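Local coordinates for FMN reductase [NAD(P)H] (Bacillus subtilis, PDB 1ZCH), which uses NADH or NADPH to reduce FMN, and also reduces nitroaromatic compounds, quinones, chromates and azo dyes, at residues 73-77 against 161-165; 78-84 against 149-154; 101-107 against 244-248; 136-140 against 157-161. All blocks are in the same frame, centred on the assembly; numbering follows the deposited sequence.

Contact 1 (73-77 against 161-165)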
loop_
_atom_site.group_PDB
_atom_site.type_symbol
_atom_site.label_atom_id
_atom_site.label_comp_id
_atom_site.label_asym_id
_atom_site.label_seq_id
_atom_site.Cartn_x
_atom_site.Cartn_y
_atom_site.Cartn_z
ATOM N N ALA A 73 -13.529 2.857 19.360
ATOM C CA ALA A 73 -12.903 4.066 18.823
ATOM C C ALA A 73 -13.938 4.963 18.154
ATOM O O ALA A 73 -14.906 4.474 17.577
ATOM C CB ALA A 73 -11.811 3.698 17.824
ATOM N N PRO A 74 -13.736 6.290 18.212
ATOM C CA PRO A 74 -14.660 7.260 17.616
ATOM C C PRO A 74 -14.616 7.369 16.092
ATOM O O PRO A 74 -15.557 7.866 15.471
ATOM C CB PRO A 74 -14.255 8.567 18.289
ATOM C CG PRO A 74 -12.778 8.407 18.434
ATOM C CD PRO A 74 -12.649 6.979 18.931
ATOM N N VAL A 75 -13.532 6.892 15.491
ATOM C CA VAL A 75 -13.378 6.983 14.046
ATOM C C VAL A 75 -12.992 5.680 13.355
ATOM O O VAL A 75 -12.107 4.957 13.816
ATOM C CB VAL A 75 -12.302 8.039 13.682
ATOM C CG1 VAL A 75 -12.087 8.075 12.164
ATOM C CG2 VAL A 75 -12.718 9.412 14.195
ATOM N N PHE A 76 -13.677 5.383 12.254
ATOM C CA PHE A 76 -13.367 4.211 11.441
ATOM C C PHE A 76 -13.238 4.701 10.003
ATOM O O PHE A 76 -14.187 5.254 9.450
ATOM C CB PHE A 76 -14.472 3.154 11.485
ATOM C CG PHE A 76 -14.171 1.937 10.640
ATOM C CD1 PHE A 76 -13.396 0.891 11.144
ATOM C CD2 PHE A 76 -14.608 1.865 9.318
ATOM C CE1 PHE A 76 -13.060 -0.208 10.342
ATOM C CE2 PHE A 76 -14.279 0.773 8.504
ATOM C CZ PHE A 76 -13.503 -0.265 9.017
ATOM N N LEU A 77 -12.065 4.509 9.408
ATOM C CA LEU A 77 -11.837 4.913 8.025
ATOM C C LEU A 77 -11.811 3.657 7.164
ATOM O O LEU A 77 -11.213 2.651 7.547
ATOM C CB LEU A 77 -10.490 5.629 7.876
ATOM C CG LEU A 77 -10.234 6.879 8.719
ATOM C CD1 LEU A 77 -8.869 7.467 8.359
ATOM C CD2 LEU A 77 -11.339 7.898 8.471
ATOM N N LEU A 161 -9.305 1.366 8.995
ATOM C CA LEU A 161 -8.271 1.883 9.871
ATOM C C LEU A 161 -8.997 2.512 11.045
ATOM O O LEU A 161 -9.741 3.478 10.881
ATOM C CB LEU A 161 -7.404 2.940 9.177
ATOM C CG LEU A 161 -6.262 3.475 10.060
ATOM C CD1 LEU A 161 -5.269 2.342 10.378
ATOM C CD2 LEU A 161 -5.550 4.624 9.357
ATOM N N VAL A 162 -8.801 1.929 12.219
ATOM C CA VAL A 162 -9.411 2.439 13.433
ATOM C C VAL A 162 -8.536 3.589 13.923
ATOM O O VAL A 162 -7.310 3.499 13.884
ATOM C CB VAL A 162 -9.477 1.333 14.514
ATOM C CG1 VAL A 162 -9.950 1.916 15.838
ATOM C CG2 VAL A 162 -10.418 0.224 14.061
ATOM N N ILE A 163 -9.164 4.676 14.360
ATOM C CA ILE A 163 -8.426 5.826 14.867
ATOM C C ILE A 163 -9.098 6.367 16.130
ATOM O O ILE A 163 -10.326 6.476 16.198
ATOM C CB ILE A 163 -8.345 6.966 13.818
ATOM C CG1 ILE A 163 -7.651 6.458 12.550
ATOM C CG2 ILE A 163 -7.569 8.151 14.394
ATOM C CD1 ILE A 163 -7.513 7.510 11.461
ATOM N N GLY A 164 -8.285 6.690 17.130
ATOM C CA GLY A 164 -8.817 7.219 18.372
ATOM C C GLY A 164 -7.710 7.494 19.371
ATOM O O GLY A 164 -6.534 7.297 19.072
ATOM N N HIS A 165 -8.082 7.958 20.559
ATOM C CA HIS A 165 -7.104 8.238 21.600
ATOM C C HIS A 165 -6.840 6.943 22.372
ATOM O O HIS A 165 -7.765 6.287 22.846
ATOM C CB HIS A 165 -7.635 9.351 22.512
ATOM C CG HIS A 165 -7.754 10.674 21.816
ATOM N ND1 HIS A 165 -6.668 11.489 21.584
ATOM C CD2 HIS A 165 -8.813 11.286 21.236
ATOM C CE1 HIS A 165 -7.052 12.547 20.890
ATOM N NE2 HIS A 165 -8.349 12.448 20.665
#

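Contact 2 (78-84 against 149-154). With CA (calcium ion), chain C.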
loop_
_atom_site.group_PDB
_atom_site.type_symbol
_atom_site.label_atom_id
_atom_site.label_comp_id
_atom_site.label_asym_id
_atom_site.label_seq_id
_atom_site.Cartn_x
_atom_site.Cartn_y
_atom_site.Cartn_z
ATOM N N LEU A 78 -12.467 3.707 6.012
ATOM C CA LEU A 78 -12.459 2.561 5.109
ATOM C C LEU A 78 -11.703 2.951 3.847
ATOM O O LEU A 78 -12.100 3.876 3.141
ATOM C CB LEU A 78 -13.879 2.133 4.732
ATOM C CG LEU A 78 -13.895 0.951 3.750
ATOM C CD1 LEU A 78 -13.284 -0.273 4.412
ATOM C CD2 LEU A 78 -15.321 0.662 3.307
ATOM N N PHE A 79 -10.600 2.257 3.586
ATOM C CA PHE A 79 -9.794 2.519 2.400
ATOM C C PHE A 79 -10.256 1.567 1.306
ATOM O O PHE A 79 -10.222 0.346 1.476
ATOM C CB PHE A 79 -8.310 2.301 2.715
ATOM C CG PHE A 79 -7.726 3.355 3.610
ATOM C CD1 PHE A 79 -6.985 4.406 3.076
ATOM C CD2 PHE A 79 -7.961 3.328 4.986
ATOM C CE1 PHE A 79 -6.485 5.421 3.900
ATOM C CE2 PHE A 79 -7.468 4.336 5.816
ATOM C CZ PHE A 79 -6.730 5.384 5.274
ATOM N N CYS A 80 -10.701 2.137 0.191
ATOM C CA CYS A 80 -11.201 1.356 -0.936
ATOM C C CYS A 80 -10.430 1.641 -2.211
ATOM O O CYS A 80 -10.010 2.771 -2.446
ATOM C CB CYS A 80 -12.668 1.701 -1.220
ATOM S SG CYS A 80 -13.793 1.636 0.185
ATOM N N ALA A 81 -10.245 0.610 -3.029
ATOM C CA ALA A 81 -9.612 0.793 -4.327
ATOM C C ALA A 81 -10.754 1.477 -5.079
ATOM O O ALA A 81 -11.917 1.097 -4.907
ATOM C CB ALA A 81 -9.292 -0.556 -4.957
ATOM N N ASP A 82 -10.446 2.473 -5.903
ATOM C CA ASP A 82 -11.499 3.195 -6.611
ATOM C C ASP A 82 -11.186 3.470 -8.077
ATOM O O ASP A 82 -10.256 4.214 -8.394
ATOM C CB ASP A 82 -11.770 4.530 -5.896
ATOM C CG ASP A 82 -12.998 5.260 -6.435
ATOM O OD1 ASP A 82 -13.185 5.317 -7.669
ATOM O OD2 ASP A 82 -13.770 5.803 -5.618
ATOM N N PHE A 83 -11.957 2.852 -8.968
ATOM C CA PHE A 83 -11.804 3.079 -10.402
ATOM C C PHE A 83 -13.122 3.655 -10.921
ATOM O O PHE A 83 -13.381 3.675 -12.129
ATOM C CB PHE A 83 -11.442 1.775 -11.129
ATOM C CG PHE A 83 -9.963 1.492 -11.155
ATOM C CD1 PHE A 83 -9.174 1.942 -12.208
ATOM C CD2 PHE A 83 -9.352 0.816 -10.100
ATOM C CE1 PHE A 83 -7.789 1.726 -12.214
ATOM C CE2 PHE A 83 -7.971 0.595 -10.093
ATOM C CZ PHE A 83 -7.190 1.051 -11.152
ATOM N N ASN A 84 -13.958 4.124 -9.994
ATOM C CA ASN A 84 -15.238 4.736 -10.364
ATOM C C ASN A 84 -14.964 6.147 -10.884
ATOM O O ASN A 84 -15.557 6.586 -11.871
ATOM C CB ASN A 84 -16.191 4.797 -9.164
ATOM C CG ASN A 84 -17.493 5.517 -9.491
ATOM O OD1 ASN A 84 -18.148 5.213 -10.491
ATOM N ND2 ASN A 84 -17.872 6.472 -8.650
ATOM N N LEU A 149 -22.371 1.015 2.774
ATOM C CA LEU A 149 -21.714 2.282 2.486
ATOM C C LEU A 149 -21.954 2.809 1.075
ATOM O O LEU A 149 -21.362 3.813 0.670
ATOM C CB LEU A 149 -20.215 2.146 2.758
ATOM C CG LEU A 149 -19.903 1.697 4.192
ATOM C CD1 LEU A 149 -18.394 1.649 4.413
ATOM C CD2 LEU A 149 -20.558 2.660 5.179
ATOM N N GLU A 150 -22.824 2.129 0.337
ATOM C CA GLU A 150 -23.171 2.528 -1.019
ATOM C C GLU A 150 -21.985 2.585 -1.975
ATOM O O GLU A 150 -21.889 3.495 -2.800
ATOM C CB GLU A 150 -23.880 3.887 -0.992
ATOM C CG GLU A 150 -25.232 3.861 -0.288
ATOM C CD GLU A 150 -25.868 5.237 -0.174
ATOM O OE1 GLU A 150 -25.900 5.965 -1.187
ATOM O OE2 GLU A 150 -26.347 5.586 0.927
ATOM N N LEU A 151 -21.081 1.616 -1.869
ATOM C CA LEU A 151 -19.927 1.584 -2.759
ATOM C C LEU A 151 -20.444 1.173 -4.133
ATOM O O LEU A 151 -21.076 0.126 -4.282
ATOM C CB LEU A 151 -18.883 0.583 -2.256
ATOM C CG LEU A 151 -18.454 0.763 -0.794
ATOM C CD1 LEU A 151 -17.345 -0.234 -0.460
ATOM C CD2 LEU A 151 -17.984 2.193 -0.563
ATOM N N PRO A 152 -20.190 2.000 -5.157
ATOM C CA PRO A 152 -20.655 1.690 -6.510
ATOM C C PRO A 152 -19.742 0.724 -7.249
ATOM O O PRO A 152 -18.718 0.284 -6.725
ATOM C CB PRO A 152 -20.678 3.062 -7.171
ATOM C CG PRO A 152 -19.410 3.672 -6.614
ATOM C CD PRO A 152 -19.479 3.294 -5.130
ATOM N N LYS A 153 -20.125 0.391 -8.475
ATOM C CA LYS A 153 -19.314 -0.493 -9.299
ATOM C C LYS A 153 -17.934 0.161 -9.450
ATOM O O LYS A 153 -17.825 1.390 -9.477
ATOM C CB LYS A 153 -19.982 -0.669 -10.667
ATOM C CG LYS A 153 -19.273 -1.612 -11.623
ATOM C CD LYS A 153 -20.097 -1.781 -12.893
ATOM C CE LYS A 153 -19.424 -2.698 -13.897
ATOM N NZ LYS A 153 -20.281 -2.862 -15.110
ATOM N N TYR A 154 -16.897 -0.672 -9.523
ATOM C CA TYR A 154 -15.497 -0.250 -9.664
ATOM C C TYR A 154 -14.850 0.236 -8.371
ATOM O O TYR A 154 -13.768 0.821 -8.384
ATOM C CB TYR A 154 -15.357 0.814 -10.755
ATOM C CG TYR A 154 -15.831 0.317 -12.101
ATOM C CD1 TYR A 154 -15.270 -0.820 -12.683
ATOM C CD2 TYR A 154 -16.867 0.960 -12.777
ATOM C CE1 TYR A 154 -15.731 -1.306 -13.903
ATOM C CE2 TYR A 154 -17.333 0.483 -13.999
ATOM C CZ TYR A 154 -16.764 -0.647 -14.556
ATOM O OH TYR A 154 -17.218 -1.105 -15.772
HETATM CA CA CA C . -25.863 7.929 -2.265
HETATM O O HOH W 1 -19.557 2.992 -10.850
HETATM O O HOH W 2 -23.748 7.193 -3.218
HETATM O O HOH W 3 -24.214 8.817 -0.552
#

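Contact 3 (101-107 against 244-248)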
loop_
_atom_site.group_PDB
_atom_site.type_symbol
_atom_site.label_atom_id
_atom_site.label_comp_id
_atom_site.label_asym_id
_atom_site.label_seq_id
_atom_site.Cartn_x
_atom_site.Cartn_y
_atom_site.Cartn_z
ATOM N N THR A 101 -9.881 -2.121 -16.110
ATOM C CA THR A 101 -10.584 -2.948 -15.132
ATOM C C THR A 101 -10.879 -4.371 -15.607
ATOM O O THR A 101 -11.467 -5.168 -14.871
ATOM C CB THR A 101 -11.897 -2.293 -14.708
ATOM O OG1 THR A 101 -12.609 -1.853 -15.873
ATOM C CG2 THR A 101 -11.620 -1.110 -13.791
ATOM N N ASN A 102 -10.468 -4.695 -16.828
ATOM C CA ASN A 102 -10.698 -6.036 -17.354
ATOM C C ASN A 102 -9.496 -6.965 -17.181
ATOM O O ASN A 102 -9.438 -8.046 -17.770
ATOM C CB ASN A 102 -11.118 -5.960 -18.825
ATOM C CG ASN A 102 -12.504 -5.357 -18.992
ATOM O OD1 ASN A 102 -13.415 -5.664 -18.225
ATOM N ND2 ASN A 102 -12.670 -4.501 -19.995
ATOM N N GLY A 103 -8.548 -6.535 -16.356
ATOM C CA GLY A 103 -7.362 -7.326 -16.080
ATOM C C GLY A 103 -6.914 -7.049 -14.657
ATOM O O GLY A 103 -7.234 -5.997 -14.106
ATOM N N LEU A 104 -6.178 -7.981 -14.057
ATOM C CA LEU A 104 -5.714 -7.817 -12.682
ATOM C C LEU A 104 -4.788 -6.625 -12.442
ATOM O O LEU A 104 -4.561 -6.238 -11.297
ATOM C CB LEU A 104 -5.043 -9.108 -12.197
ATOM C CG LEU A 104 -6.030 -10.259 -11.941
ATOM C CD1 LEU A 104 -5.282 -11.537 -11.595
ATOM C CD2 LEU A 104 -6.973 -9.869 -10.809
ATOM N N GLU A 105 -4.258 -6.031 -13.507
ATOM C CA GLU A 105 -3.383 -4.872 -13.343
ATOM C C GLU A 105 -4.125 -3.783 -12.563
ATOM O O GLU A 105 -3.540 -3.108 -11.716
ATOM C CB GLU A 105 -2.941 -4.337 -14.712
ATOM C CG GLU A 105 -2.274 -2.953 -14.698
ATOM C CD GLU A 105 -0.992 -2.888 -13.868
ATOM O OE1 GLU A 105 -0.452 -3.946 -13.479
ATOM O OE2 GLU A 105 -0.514 -1.759 -13.615
ATOM N N SER A 106 -5.417 -3.622 -12.848
ATOM C CA SER A 106 -6.230 -2.615 -12.164
ATOM C C SER A 106 -6.315 -2.928 -10.672
ATOM O O SER A 106 -6.271 -2.026 -9.834
ATOM C CB SER A 106 -7.641 -2.569 -12.761
ATOM O OG SER A 106 -8.276 -3.832 -12.665
ATOM N N VAL A 107 -6.433 -4.212 -10.349
ATOM C CA VAL A 107 -6.519 -4.645 -8.960
ATOM C C VAL A 107 -5.212 -4.324 -8.236
ATOM O O VAL A 107 -5.225 -3.855 -7.096
ATOM C CB VAL A 107 -6.819 -6.167 -8.872
ATOM C CG1 VAL A 107 -6.690 -6.657 -7.428
ATOM C CG2 VAL A 107 -8.232 -6.443 -9.401
ATOM N N GLY A 244 -17.240 -5.124 -10.962
ATOM C CA GLY A 244 -16.772 -4.696 -12.271
ATOM C C GLY A 244 -15.343 -5.010 -12.656
ATOM O O GLY A 244 -14.891 -4.601 -13.723
ATOM N N PHE A 245 -14.620 -5.724 -11.802
ATOM C CA PHE A 245 -13.241 -6.082 -12.100
ATOM C C PHE A 245 -13.213 -7.490 -12.677
ATOM O O PHE A 245 -13.747 -8.426 -12.078
ATOM C CB PHE A 245 -12.392 -6.016 -10.831
ATOM C CG PHE A 245 -12.202 -4.621 -10.307
ATOM C CD1 PHE A 245 -11.144 -3.834 -10.756
ATOM C CD2 PHE A 245 -13.097 -4.082 -9.388
ATOM C CE1 PHE A 245 -10.979 -2.530 -10.297
ATOM C CE2 PHE A 245 -12.941 -2.774 -8.921
ATOM C CZ PHE A 245 -11.881 -1.999 -9.377
ATOM N N LYS A 246 -12.599 -7.642 -13.844
ATOM C CA LYS A 246 -12.523 -8.946 -14.479
ATOM C C LYS A 246 -11.105 -9.489 -14.480
ATOM O O LYS A 246 -10.138 -8.736 -14.551
ATOM C CB LYS A 246 -13.029 -8.875 -15.920
ATOM C CG LYS A 246 -14.465 -8.402 -16.065
ATOM C CD LYS A 246 -14.945 -8.598 -17.495
ATOM C CE LYS A 246 -16.325 -8.000 -17.715
ATOM N NZ LYS A 246 -16.289 -6.509 -17.683
ATOM N N VAL A 247 -10.993 -10.808 -14.382
ATOM C CA VAL A 247 -9.696 -11.463 -14.410
ATOM C C VAL A 247 -9.449 -11.817 -15.871
ATOM O O VAL A 247 -10.272 -12.490 -16.494
ATOM C CB VAL A 247 -9.706 -12.754 -13.565
ATOM C CG1 VAL A 247 -8.367 -13.469 -13.689
ATOM C CG2 VAL A 247 -10.000 -12.416 -12.106
ATOM N N GLU A 248 -8.331 -11.360 -16.426
ATOM C CA GLU A 248 -8.037 -11.651 -17.822
ATOM C C GLU A 248 -7.913 -13.155 -18.035
ATOM O O GLU A 248 -7.545 -13.894 -17.122
ATOM C CB GLU A 248 -6.751 -10.948 -18.277
ATOM C CG GLU A 248 -5.491 -11.386 -17.556
ATOM C CD GLU A 248 -5.152 -10.499 -16.375
ATOM O OE1 GLU A 248 -6.032 -10.293 -15.514
ATOM O OE2 GLU A 248 -4.002 -10.016 -16.311
HETATM O O HOH W 4 -14.286 -4.025 -16.150
HETATM O O HOH W 5 -9.422 -6.955 -12.449
HETATM O O HOH W 6 -3.930 -7.367 -16.132
#

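Contact 4 (136-140 against 157-161). With FMN (flavin mononucleotide), chain D.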
loop_
_atom_site.group_PDB
_atom_site.type_symbol
_atom_site.label_atom_id
_atom_site.label_comp_id
_atom_site.label_asym_id
_atom_site.label_seq_id
_atom_site.Cartn_x
_atom_site.Cartn_y
_atom_site.Cartn_z
ATOM N N GLY A 136 -8.212 -5.609 8.162
ATOM C CA GLY A 136 -8.312 -6.308 6.893
ATOM C C GLY A 136 -9.569 -7.150 6.807
ATOM O O GLY A 136 -9.967 -7.576 5.720
ATOM N N ALA A 137 -10.204 -7.375 7.955
ATOM C CA ALA A 137 -11.418 -8.182 8.023
ATOM C C ALA A 137 -12.604 -7.587 7.267
ATOM O O ALA A 137 -13.650 -8.227 7.156
ATOM C CB ALA A 137 -11.798 -8.426 9.481
ATOM N N VAL A 138 -12.457 -6.367 6.756
ATOM C CA VAL A 138 -13.543 -5.763 5.991
ATOM C C VAL A 138 -13.764 -6.584 4.723
ATOM O O VAL A 138 -14.817 -6.500 4.092
ATOM C CB VAL A 138 -13.238 -4.298 5.591
ATOM C CG1 VAL A 138 -13.155 -3.429 6.836
ATOM C CG2 VAL A 138 -11.937 -4.223 4.788
ATOM N N ARG A 139 -12.765 -7.382 4.350
ATOM C CA ARG A 139 -12.880 -8.212 3.160
ATOM C C ARG A 139 -13.615 -9.527 3.442
ATOM O O ARG A 139 -13.803 -10.339 2.538
ATOM C CB ARG A 139 -11.492 -8.506 2.572
ATOM C CG ARG A 139 -10.722 -7.257 2.138
ATOM C CD ARG A 139 -9.714 -7.571 1.033
ATOM N NE ARG A 139 -8.585 -8.385 1.480
ATOM C CZ ARG A 139 -7.441 -7.895 1.951
ATOM N NH1 ARG A 139 -7.266 -6.581 2.046
ATOM N NH2 ARG A 139 -6.459 -8.716 2.308
ATOM N N GLY A 140 -14.038 -9.720 4.691
ATOM C CA GLY A 140 -14.741 -10.939 5.073
ATOM C C GLY A 140 -16.193 -10.987 4.623
ATOM O O GLY A 140 -16.690 -12.039 4.227
ATOM N N PRO A 157 -13.725 -2.578 -1.049
ATOM C CA PRO A 157 -13.036 -2.391 0.229
ATOM C C PRO A 157 -11.754 -3.198 0.341
ATOM O O PRO A 157 -11.703 -4.364 -0.048
ATOM C CB PRO A 157 -14.085 -2.828 1.242
ATOM C CG PRO A 157 -14.755 -3.965 0.525
ATOM C CD PRO A 157 -14.939 -3.398 -0.873
ATOM N N LEU A 158 -10.712 -2.566 0.865
ATOM C CA LEU A 158 -9.438 -3.248 1.049
ATOM C C LEU A 158 -9.082 -3.344 2.526
ATOM O O LEU A 158 -8.761 -4.421 3.024
ATOM C CB LEU A 158 -8.334 -2.527 0.275
ATOM C CG LEU A 158 -8.398 -2.846 -1.221
ATOM C CD1 LEU A 158 -7.525 -1.898 -2.012
ATOM C CD2 LEU A 158 -7.963 -4.295 -1.428
ATOM N N SER A 159 -9.158 -2.225 3.236
ATOM C CA SER A 159 -8.831 -2.241 4.655
ATOM C C SER A 159 -9.395 -1.052 5.408
ATOM O O SER A 159 -9.474 0.056 4.882
ATOM C CB SER A 159 -7.312 -2.271 4.848
ATOM O OG SER A 159 -6.959 -2.304 6.227
ATOM N N GLY A 160 -9.796 -1.298 6.648
ATOM C CA GLY A 160 -10.293 -0.215 7.462
ATOM C C GLY A 160 -9.119 0.259 8.292
ATOM O O GLY A 160 -8.043 -0.348 8.272
ATOM N N LEU A 161 -9.305 1.366 8.995
ATOM C CA LEU A 161 -8.271 1.883 9.871
ATOM C C LEU A 161 -8.997 2.512 11.045
ATOM O O LEU A 161 -9.741 3.478 10.881
ATOM C CB LEU A 161 -7.404 2.940 9.177
ATOM C CG LEU A 161 -6.262 3.475 10.060
ATOM C CD1 LEU A 161 -5.269 2.342 10.378
ATOM C CD2 LEU A 161 -5.550 4.624 9.357
HETATM N N1 FMN D . -5.468 -6.116 13.485
HETATM C C2 FMN D . -6.659 -6.476 13.999
HETATM O O2 FMN D . -6.862 -6.517 15.183
HETATM N N3 FMN D . -7.770 -6.829 13.156
HETATM C C4 FMN D . -7.670 -6.809 11.760
HETATM O O4 FMN D . -8.637 -7.120 11.086
HETATM C C4A FMN D . -6.382 -6.403 11.187
HETATM N N5 FMN D . -6.214 -6.372 9.826
HETATM C C5A FMN D . -5.051 -5.814 9.325
HETATM C C6 FMN D . -4.975 -5.607 7.906
HETATM C C7 FMN D . -3.866 -5.003 7.319
HETATM C C7M FMN D . -3.859 -4.746 5.826
HETATM C C8 FMN D . -2.718 -4.598 8.153
HETATM C C8M FMN D . -1.512 -3.900 7.577
HETATM C C9 FMN D . -2.756 -4.828 9.557
HETATM C C9A FMN D . -3.916 -5.420 10.158
HETATM N N10 FMN D . -4.086 -5.604 11.610
HETATM C C10 FMN D . -5.280 -6.043 12.125
HETATM C "C1'" FMN D . -2.949 -5.257 12.525
HETATM C "C2'" FMN D . -1.823 -6.346 12.524
HETATM O "O2'" FMN D . -2.258 -7.443 13.340
HETATM C "C3'" FMN D . -0.548 -5.693 13.081
HETATM O "O3'" FMN D . -0.157 -4.634 12.185
HETATM C "C4'" FMN D . 0.614 -6.709 13.183
HETATM O "O4'" FMN D . 0.316 -7.747 14.123
HETATM C "C5'" FMN D . 1.872 -5.949 13.578
HETATM O "O5'" FMN D . 1.729 -5.416 15.044
HETATM P P FMN D . 1.851 -3.897 15.240
HETATM O O1P FMN D . 3.242 -3.497 15.120
HETATM O O2P FMN D . 1.373 -3.574 16.571
HETATM O O3P FMN D . 1.058 -3.182 14.247
#

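Contact 1 (73-77 against 161-165)
Strands 75-77 and 161-164 run antiparallel as neighbours in the four-stranded sheet, their short axes 4.8 Å apart at 153°. V75-I163 and L77-L161 are hydrogen-bonded pairs; F76-V162, between them, is a non-hydrogen-bonded pair. L77 N gives a nearly straight bond to L161 O (2.9 Å), and L161 N returns a shorter, more bent one to L77 O (2.7 Å), in the carbonyl plane. I163 N reaches V75 O at 3.0 Å, whereas the return bond from V75 N to I163 O is weak, 3.3 Å long. V75, L77, L161 and I163 share one face, where helix 104-127 packs on L161. Here I163, with CG1 anti to its carbonyl carbon (chi1 -59°) and an extended chi2, carries its CD1 to CD1 of L77, a tight 3.4 Å. On the other face V162 CG2 lies at the edge of the F76 ring, while V162 CG1 presses on A73 CB at 3.3 Å. P74 lays CG and CD against I163 O and the CA of G164, where any CB would collide with the proline ring. A glycine in place of P74 would probably open a gap over I163 O and G164 and leave the chain freer to turn before the strand. With the amides of V75, L77, L161 and I163 turned to each other and hydrocarbon between the side chains, this is core sheet packing, linked to the flavin site where V162 also touches I135.

Contact 2 (78-84 against 149-154)
F83 and N84, at the corner where strand 75-82 passes into helix 84-94, meet P152, K153 and Y154 of the loop that leads into strand 155-164. The corner is an Asx turn: D82 OD1 accepts from N84 N at 2.7 Å, while D82 OD2 bonds to T47 and to Y187 of the second subunit. The loop leaves helix 142-148 through a Schellman motif, with E150 as its C-prime residue. Among the polar links, F83 N gives Y154 O an almost straight bond of 2.8 Å. One water donates to both N84 OD1 and K153 O, bridging the N84 side chain to the K153 carbonyl. N84 ND2 bonds to Q190 and Y187 of the second subunit, and P152 CG sits 3.8 Å from this nitrogen, the two side chains crossing at about a right angle. Apolar contacts carry the rest. L78 CD2 is pressed to 3.4 Å from L149 CD1, and C80 SG rests on L151 CD1 at 4.1 Å. Y154 CB packs on F83, and K153 CG covers one face of the Y154 ring, 3.6 Å above its centre. Beyond the packing, E150 OE1 binds the calcium ion at 2.2 Å, together with two waters and N189 OD1 of the second subunit.

Contact 3 (101-107 against 244-248)
E248 folds its side chain back onto G103 and L104, and can be followed atom by atom. CB lies beside N102 O at 4.0 Å. CG stands between the backbone N and the carbonyl carbon (chi1 63°), and a sharp bend at chi2 (-94°) returns the carboxylate to the start of helix 104-127. CD comes over the CA of G103. OE1 then accepts L104 N on its syn side, 25° out of the carboxylate plane, at 2.7 Å, and also touches the CB and CG of L104. OE2 accepts a hydrogen bond from a water that in turn accepts from E105 N, and is bonded to R237 N of the second subunit. The backbone N of E248 is buried without a partner. Segment 244-248 begins in the Schellman motif that ends helix 236-242, with G244 at C-prime; its positive phi would jam a CB against the preceding carbonyl. Just past it, K246 N meets T101 O at 2.9 Å. The lysine chain runs alongside N102, bending at chi4 to bring NZ to N102 OD1 at 3.0 Å; N102 ND2 is held by E99. A water donates to that same OD1 and to G244 O, and accepts from T101 OG1. F245 turns its ring edge to S106 OG (3.4 Å from CD1), a hydroxyl that donates to G103 O at 2.8 Å.

Contact 4 (136-140 against 157-161)
V138 places CG2 between its backbone N and carbonyl carbon, with CG1 anti to the carbonyl carbon (chi1 -65°), and both methyls thereby lean on strand 157-161. CG2 lies 3.6 Å from L158 O and nearly as close to the CA of S159, while CG1 faces G160 N at 4.0 Å. R139 bends at chi3 (-69°), which brings NH1 back to L158 O at 2.8 Å; the bond is weak, its N-H well off line. The CG of R139 passes 3.8 Å from P157 O, a buried carbonyl without a polar partner. R139 NH2 forms a salt bridge with E105 of the second subunit. A leucine in place of R139 would probably leave E105 of the second subunit without its charged mate and strip L158 O of this weak donor. L158 and S159 both face F79, forming a classic beta bulge. S159 OG donates to a lone pair of G160 O in the carbonyl plane, 3.0 Å away, and sits near FMN C7M. G136 N bonds to FMN N5 at 2.7 Å, almost straight, and a CB on this glycine would clash with the flavin. A backbone N-H offered to flavin N5 is characteristic of the nitroreductase active site.

Contacts 1, 2 and 4 all draw on the central sheet. All four are largely buried, but contact 3 lies farthest from the chain's centre, with K246 at the surface, its centre about 31 Å from that of contact 1. Contacts 1 and 4 use strand 155-164 and share L161, and the F76 ring packs on G160 and V138. Contact 1 is interstrand bonding and hydrocarbon, away from the second subunit; contact 4 faces the flavin. Contact 2 continues strand 75-82 outward, and F79 bonds to L158 and S159 of contact 4. Towards contact 3, Y154 and F83 touch F245 and S106, and the chemistry turns to waters and charged side chains. Contacts 2, 3 and 4 all touch the second subunit, E105 and R139 pairing across the dimer.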